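Local coordinates for protein PAN2-PAN3 deadenylation complex catalytic subunit pan2 (Neurospora crassa, PDB 4CZX) that probably trims the poly(A) tails of messenger RNAs as catalytic subunit of the PAN deadenylation complex, and is represented here by its N-terminal WD40 propeller domain, at residues L128-G131 with K135-V138; T152-S157 with F182-Q187; I165-N170 with N175-I180. One frame throughout, in Å; residues are numbered along the deposited sequence.

Followed from the N terminus, the chain first makes interaction 1, where 128-131 and 135-138 pair as the middle hairpin of one propeller blade and close a loop of three residues. It then crosses to the next blade through 152-157. Interaction 2 brings this connection against 182-187, the start of that blade's outermost strand, closing a loop of 24 residues. Within that loop lies interaction 3, the blade's own middle hairpin, 165-170 with 175-180. Backbone bonds from Ser157 N to Ala168 O and Lys185 N to Ile176 O join interactions 2 and 3 in one sheet. Between blades, Met136 packs on Thr152 of the connection and on Tyr156 of the next blade, and Leu128 touches Ile165.

Interaction 1 (L128-G131 with K135-V138); sequences LVAG and KMLV
Val129 and Leu137 form the hydrogen-bonded pair of an antiparallel beta hairpin in the middle of a four-stranded propeller blade. Val129 N donates to Leu137 O over 2.8 Å, and Leu137 N returns a bond to Val129 O over 3.0 Å. On the same face of the sheet, CG2 of Val129 lies 3.8 Å from CB of Leu137; the beta-branched valine puts a methyl directly at the neighbouring strand without a long chain. Leu128, Ala130, Met136 and Val138 lie on the opposite face. The two torsions of Leu128 (chi1 173°, chi2 70°) together carry its CD1 over the partner strand, to 4.0 Å from CB of Met136 and 4.2 Å from CG2 of its paired residue, Val138. The small Ala130 accepts the long thioether chain close by, its CB 3.7 Å from CG of Met136. Met136 and Leu137 each have two modelled conformers, so their side-chain contacts hold for one. Toward the turn a water replaces direct pairing, accepting from Gly131 N at 2.9 Å and bonding to Lys135 O at 2.7 Å. Strands 114-119 and 145-151 flank the hairpin within the sheet, while Leu159 and Tyr156 of the next blade cover the face bearing Ala130.

Interaction 2 (T152-S157 with F182-Q187); sequences TQDQYS and FTIKKQ
Asp154 and Gln187 meet in a polar cluster that runs from the buried Asn175 to the exposed Gln187 of one propeller blade, where the connection entering the innermost strand, 156-161, comes up to the outermost, 184-189. The direct approach is long, Asp154 OD2 lying 3.7 Å from Gln187 NE2, with the carboxylate and amide planes turned 52° apart. A water makes the link instead, donating to Asp154 OD1 at 2.9 Å and accepting from Gln187 NE2 at 3.2 Å. Gln187 has two modelled conformers, so its part holds for one of them.

The stronger partner of both side chains is Asn175, on the strand beside 184-189: its OD1 accepts from Gln187 NE2, and its ND2 is bonded to Asp154 OD2 and to Tyr156 OH. An amide suits this place because it can donate and accept at once.

Beside the polar groups, Ile184 extends its longer branch (chi2 170°) across the aspartate at about a right angle, bringing CD1 to 4.1 Å from Asp154 OD2, a loose contact with no polar bond. Within 152-157, Thr152 OG1 donates to Asp154 O over 2.7 Å, in the carbonyl plane and on a lone pair, a bond that a threonine hydroxyl can reach from two residues earlier. That same Asp154 O sits 3.6 Å above the plane of the Tyr156 ring, offset toward its rim.

Along the outer strand, Lys185 and Lys186 both face Ile176 in a classic beta bulge. Residues 152-155, leading into 156-161, thus pack against the edge strand of the blade they enter, while making the outer-to-inner strand link between successive blades that is standard in the WD40 beta propeller.

Interaction 3 (I165-N170 with N175-I180); sequences ICAATN and NILDPI
Ile165 packs on Leu177 and Pro179, and its side chain can be followed outward atom by atom. CB lies 4.0 Å from CB of Leu177, the residue paired with it across the hairpin. There the chain divides. CG2, held anti to the backbone N, turns to CD1 of Leu177 at 4.0 Å, while CG1 takes the other direction and comes 4.1 Å from CA of Pro179. CD1, at the tip, stays on the proline at 3.9 Å from the same CA. A beta-branched residue thus covers two neighbours at once, and the rigid proline ring follows where the strand has ended.

Further along the same face, the small Ala167 lets Leu177 lean in, its CB 4.0 Å from CD1 of that leucine. CG2 of Thr169 lies 4.0 Å from ND2 of Asn175, whose hydrogen bonds go to Tyr156 OH and Asp154 OD2; the threonine hydroxyl bonds to Thr173.

Four backbone bonds hold the two strands. Ile165 and Leu177 exchange one pair, and that from Leu177 N to Ile165 O is nearly straight (170°). Ala167 and Asn175 exchange the other, with Asn175 N 2.7 Å from Ala167 O. Beyond the strand, Asp178 OD1 accepts from Ile180 N at 2.8 Å, an Asx turn, and its other oxygen forms a salt bridge with Lys185.

Cys166 and Ile176 look the other way, Cys166 toward strand 194-200 of the following blade. The chemistry is therefore graded: the inward-facing N-H and C=O groups of the two hydrogen-bonded pairs are satisfied here, while Cys166, Ala168 and Ile176 bond to flanking strands; the face is apolar from Pro179 to Ala167 and turns polar at Asn175, whose buried amide has partners.

Interaction 1 (L128-G131 with K135-V138)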
# COMPACT_ATOMS: atom_id res chain seq x y z
N LEU A 128 34.69 16.22 -8.00
CA LEU A 128 34.29 17.55 -7.57
C LEU A 128 32.82 17.73 -7.93
O LEU A 128 32.43 17.40 -9.04
CB LEU A 128 35.15 18.61 -8.25
CG LEU A 128 34.74 20.07 -8.03
CD1 LEU A 128 35.00 20.53 -6.60
CD2 LEU A 128 35.47 20.98 -9.04
N VAL A 129 32.01 18.23 -7.01
CA VAL A 129 30.61 18.46 -7.34
C VAL A 129 30.26 19.90 -7.02
O VAL A 129 30.77 20.48 -6.05
CB VAL A 129 29.63 17.47 -6.62
CG1 VAL A 129 30.08 16.00 -6.81
CG2 VAL A 129 29.47 17.82 -5.15
N ALA A 130 29.43 20.49 -7.86
CA ALA A 130 29.09 21.91 -7.75
C ALA A 130 27.74 22.15 -8.40
O ALA A 130 27.14 21.25 -9.00
CB ALA A 130 30.16 22.78 -8.40
N GLY A 131 27.24 23.38 -8.30
CA GLY A 131 26.00 23.70 -8.97
C GLY A 131 25.63 25.16 -8.81
O GLY A 131 26.49 26.03 -8.69
N LYS A 135 28.77 26.81 -2.69
CA LYS A 135 29.67 25.81 -2.13
C LYS A 135 29.97 24.74 -3.17
O LYS A 135 29.13 24.45 -4.02
CB LYS A 135 29.08 25.14 -0.89
CG LYS A 135 29.38 25.84 0.42
CD LYS A 135 28.28 26.80 0.81
CE LYS A 135 28.25 27.02 2.32
NZ LYS A 135 27.68 25.85 3.06
N MET A 136 31.18 24.18 -3.11
CA MET A 136 31.51 22.97 -3.86
C MET A 136 31.95 21.90 -2.88
O MET A 136 32.41 22.21 -1.78
CB MET A 136 32.63 23.23 -4.88
CG MET A 136 32.35 24.38 -5.84
SD MET A 136 33.58 24.47 -7.15
CE MET A 136 35.06 24.88 -6.22
N LEU A 137 31.81 20.64 -3.27
CA LEU A 137 32.23 19.54 -2.40
C LEU A 137 33.15 18.59 -3.14
O LEU A 137 32.94 18.31 -4.32
CB LEU A 137 31.02 18.76 -1.86
CG LEU A 137 30.02 19.55 -1.02
CD1 LEU A 137 28.82 19.96 -1.86
CD2 LEU A 137 29.60 18.73 0.19
N VAL A 138 34.16 18.12 -2.43
CA VAL A 138 35.07 17.11 -2.95
C VAL A 138 34.71 15.76 -2.31
O VAL A 138 34.59 15.66 -1.09
CB VAL A 138 36.54 17.48 -2.66
CG1 VAL A 138 37.46 16.48 -3.31
CG2 VAL A 138 36.85 18.90 -3.16
O HOH W 1 28.75 25.23 -6.61

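Interaction 2 (T152-S157 with F182-Q187)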
# COMPACT_ATOMS: atom_id res chain seq x y z
N THR A 152 32.73 28.94 -3.51
CA THR A 152 32.90 29.39 -4.88
C THR A 152 32.07 30.64 -5.12
O THR A 152 30.94 30.77 -4.63
CB THR A 152 32.52 28.29 -5.90
OG1 THR A 152 32.75 28.78 -7.23
CG2 THR A 152 31.08 27.88 -5.75
N GLN A 153 32.65 31.58 -5.86
CA GLN A 153 31.93 32.80 -6.21
C GLN A 153 31.09 32.57 -7.45
O GLN A 153 30.00 33.12 -7.60
CB GLN A 153 32.90 33.95 -6.41
CG GLN A 153 33.55 34.43 -5.13
CD GLN A 153 33.90 35.90 -5.17
OE1 GLN A 153 34.72 36.34 -5.98
NE2 GLN A 153 33.27 36.68 -4.30
N ASP A 154 31.61 31.73 -8.35
CA ASP A 154 30.92 31.39 -9.58
C ASP A 154 30.11 30.11 -9.41
O ASP A 154 30.56 29.15 -8.79
CB ASP A 154 31.91 31.25 -10.74
CG ASP A 154 32.59 32.57 -11.09
OD1 ASP A 154 31.89 33.59 -11.22
OD2 ASP A 154 33.83 32.58 -11.25
N GLN A 155 28.90 30.11 -9.95
CA GLN A 155 28.04 28.93 -9.91
C GLN A 155 28.14 28.20 -11.24
O GLN A 155 28.27 28.82 -12.29
CB GLN A 155 26.60 29.34 -9.59
CG GLN A 155 26.47 30.05 -8.25
CD GLN A 155 25.04 30.38 -7.90
OE1 GLN A 155 24.13 30.16 -8.70
NE2 GLN A 155 24.83 30.91 -6.69
N TYR A 156 28.11 26.86 -11.18
CA TYR A 156 28.46 26.07 -12.35
C TYR A 156 27.33 25.21 -12.90
O TYR A 156 26.56 24.62 -12.14
CB TYR A 156 29.66 25.17 -12.00
CG TYR A 156 30.93 25.95 -11.71
CD1 TYR A 156 31.51 26.74 -12.70
CD2 TYR A 156 31.53 25.92 -10.46
CE1 TYR A 156 32.67 27.47 -12.45
CE2 TYR A 156 32.69 26.63 -10.21
CZ TYR A 156 33.25 27.41 -11.21
OH TYR A 156 34.39 28.14 -10.98
N SER A 157 27.26 25.12 -14.23
CA SER A 157 26.33 24.21 -14.90
C SER A 157 26.98 22.93 -15.44
O SER A 157 26.29 21.93 -15.66
CB SER A 157 25.61 24.92 -16.04
OG SER A 157 24.87 26.03 -15.55
N PHE A 182 42.03 23.50 -7.31
CA PHE A 182 40.73 24.05 -7.70
C PHE A 182 40.73 25.58 -7.85
O PHE A 182 39.67 26.18 -8.00
CB PHE A 182 39.63 23.60 -6.71
CG PHE A 182 39.60 22.12 -6.50
CD1 PHE A 182 39.22 21.27 -7.53
CD2 PHE A 182 39.99 21.55 -5.30
CE1 PHE A 182 39.21 19.89 -7.36
CE2 PHE A 182 39.98 20.18 -5.12
CZ PHE A 182 39.59 19.34 -6.15
N THR A 183 41.90 26.20 -7.84
CA THR A 183 41.96 27.64 -8.08
C THR A 183 41.78 27.95 -9.57
O THR A 183 42.19 27.18 -10.43
CB THR A 183 43.29 28.26 -7.62
OG1 THR A 183 44.34 27.89 -8.52
CG2 THR A 183 43.65 27.81 -6.21
N ILE A 184 41.14 29.08 -9.85
CA ILE A 184 40.95 29.51 -11.24
C ILE A 184 42.26 29.96 -11.88
O ILE A 184 42.89 30.90 -11.42
CB ILE A 184 39.94 30.67 -11.32
CG1 ILE A 184 38.62 30.27 -10.66
CG2 ILE A 184 39.73 31.11 -12.77
CD1 ILE A 184 37.65 31.44 -10.46
N LYS A 185 42.65 29.28 -12.96
CA LYS A 185 43.85 29.65 -13.70
C LYS A 185 43.55 30.69 -14.78
O LYS A 185 44.39 31.52 -15.12
CB LYS A 185 44.48 28.41 -14.34
CG LYS A 185 44.87 27.32 -13.35
CD LYS A 185 45.91 26.37 -13.93
CE LYS A 185 47.07 26.17 -12.96
NZ LYS A 185 47.85 24.94 -13.28
N LYS A 186 42.33 30.64 -15.31
CA LYS A 186 41.95 31.46 -16.45
C LYS A 186 40.44 31.47 -16.63
O LYS A 186 39.79 30.44 -16.41
CB LYS A 186 42.64 30.93 -17.71
CG LYS A 186 42.22 31.58 -19.01
CD LYS A 186 42.94 32.89 -19.23
CE LYS A 186 43.18 33.14 -20.71
NZ LYS A 186 43.82 34.46 -20.94
N GLN A 187 39.87 32.62 -16.99
CA GLN A 187 38.45 32.71 -17.30
C GLN A 187 38.27 33.03 -18.79
O GLN A 187 38.95 33.91 -19.33
CB GLN A 187 37.76 33.76 -16.42
CG GLN A 187 37.99 33.52 -14.93
CD GLN A 187 37.11 34.37 -14.03
OE1 GLN A 187 37.59 35.27 -13.35
NE2 GLN A 187 35.81 34.06 -14.00
O HOH W 2 33.03 35.43 -13.21

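Interaction 3 (I165-N170 with N175-I180)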
# COMPACT_ATOMS: atom_id res chain seq x y z
N ILE A 165 40.31 21.10 -14.95
CA ILE A 165 38.87 21.03 -14.75
C ILE A 165 38.24 22.21 -15.48
O ILE A 165 38.47 23.36 -15.12
CB ILE A 165 38.49 21.05 -13.26
CG1 ILE A 165 39.00 19.79 -12.57
CG2 ILE A 165 36.98 21.18 -13.08
CD1 ILE A 165 38.85 19.82 -11.06
N CYS A 166 37.47 21.92 -16.52
CA CYS A 166 36.81 22.97 -17.27
C CYS A 166 35.41 23.16 -16.73
O CYS A 166 34.58 22.24 -16.71
CB CYS A 166 36.79 22.65 -18.76
SG CYS A 166 38.44 22.40 -19.45
N ALA A 167 35.17 24.38 -16.27
CA ALA A 167 34.01 24.67 -15.44
C ALA A 167 33.13 25.74 -16.08
O ALA A 167 33.48 26.92 -16.08
CB ALA A 167 34.46 25.11 -14.07
N ALA A 168 31.98 25.33 -16.61
CA ALA A 168 31.06 26.30 -17.21
C ALA A 168 30.13 26.91 -16.16
O ALA A 168 29.38 26.20 -15.49
CB ALA A 168 30.25 25.65 -18.31
N THR A 169 30.20 28.23 -16.03
CA THR A 169 29.32 28.94 -15.13
C THR A 169 27.94 29.08 -15.73
O THR A 169 27.75 28.89 -16.93
CB THR A 169 29.82 30.36 -14.82
OG1 THR A 169 29.51 31.22 -15.92
CG2 THR A 169 31.32 30.35 -14.57
N ASN A 170 26.97 29.46 -14.91
CA ASN A 170 25.63 29.64 -15.44
C ASN A 170 25.47 31.01 -16.08
O ASN A 170 24.35 31.41 -16.42
CB ASN A 170 24.58 29.42 -14.34
CG ASN A 170 24.80 30.29 -13.12
OD1 ASN A 170 25.65 31.17 -13.12
ND2 ASN A 170 24.00 30.05 -12.07
N ASN A 175 35.44 28.80 -16.49
CA ASN A 175 36.62 28.87 -15.63
C ASN A 175 37.49 27.64 -15.84
O ASN A 175 36.99 26.51 -15.82
CB ASN A 175 36.23 28.98 -14.15
CG ASN A 175 35.60 30.30 -13.80
OD1 ASN A 175 35.79 31.30 -14.50
ND2 ASN A 175 34.84 30.33 -12.71
N ILE A 176 38.78 27.85 -16.03
CA ILE A 176 39.72 26.75 -16.13
C ILE A 176 40.38 26.58 -14.77
O ILE A 176 41.16 27.43 -14.33
CB ILE A 176 40.75 26.99 -17.23
CG1 ILE A 176 40.04 27.28 -18.54
CG2 ILE A 176 41.70 25.78 -17.37
CD1 ILE A 176 40.94 27.80 -19.61
N LEU A 177 40.05 25.48 -14.10
CA LEU A 177 40.46 25.26 -12.72
C LEU A 177 41.64 24.31 -12.60
O LEU A 177 41.67 23.26 -13.25
CB LEU A 177 39.30 24.70 -11.90
CG LEU A 177 37.94 25.39 -11.94
CD1 LEU A 177 36.99 24.63 -11.01
CD2 LEU A 177 38.06 26.83 -11.53
N ASP A 178 42.60 24.67 -11.76
CA ASP A 178 43.69 23.77 -11.43
C ASP A 178 43.09 22.51 -10.80
O ASP A 178 42.30 22.59 -9.85
CB ASP A 178 44.69 24.44 -10.49
CG ASP A 178 45.89 23.56 -10.21
OD1 ASP A 178 45.75 22.59 -9.43
OD2 ASP A 178 46.97 23.85 -10.77
N PRO A 179 43.41 21.33 -11.35
CA PRO A 179 42.76 20.11 -10.86
C PRO A 179 43.23 19.67 -9.48
O PRO A 179 42.56 18.86 -8.84
CB PRO A 179 43.15 19.07 -11.92
CG PRO A 179 44.44 19.57 -12.47
CD PRO A 179 44.33 21.07 -12.47
N ILE A 180 44.35 20.20 -9.03
CA ILE A 180 44.91 19.87 -7.72
C ILE A 180 44.38 20.81 -6.64
O ILE A 180 43.99 20.36 -5.56
CB ILE A 180 46.46 19.93 -7.74
CG1 ILE A 180 47.04 19.00 -8.83
CG2 ILE A 180 47.04 19.55 -6.38
CD1 ILE A 180 48.55 19.20 -9.09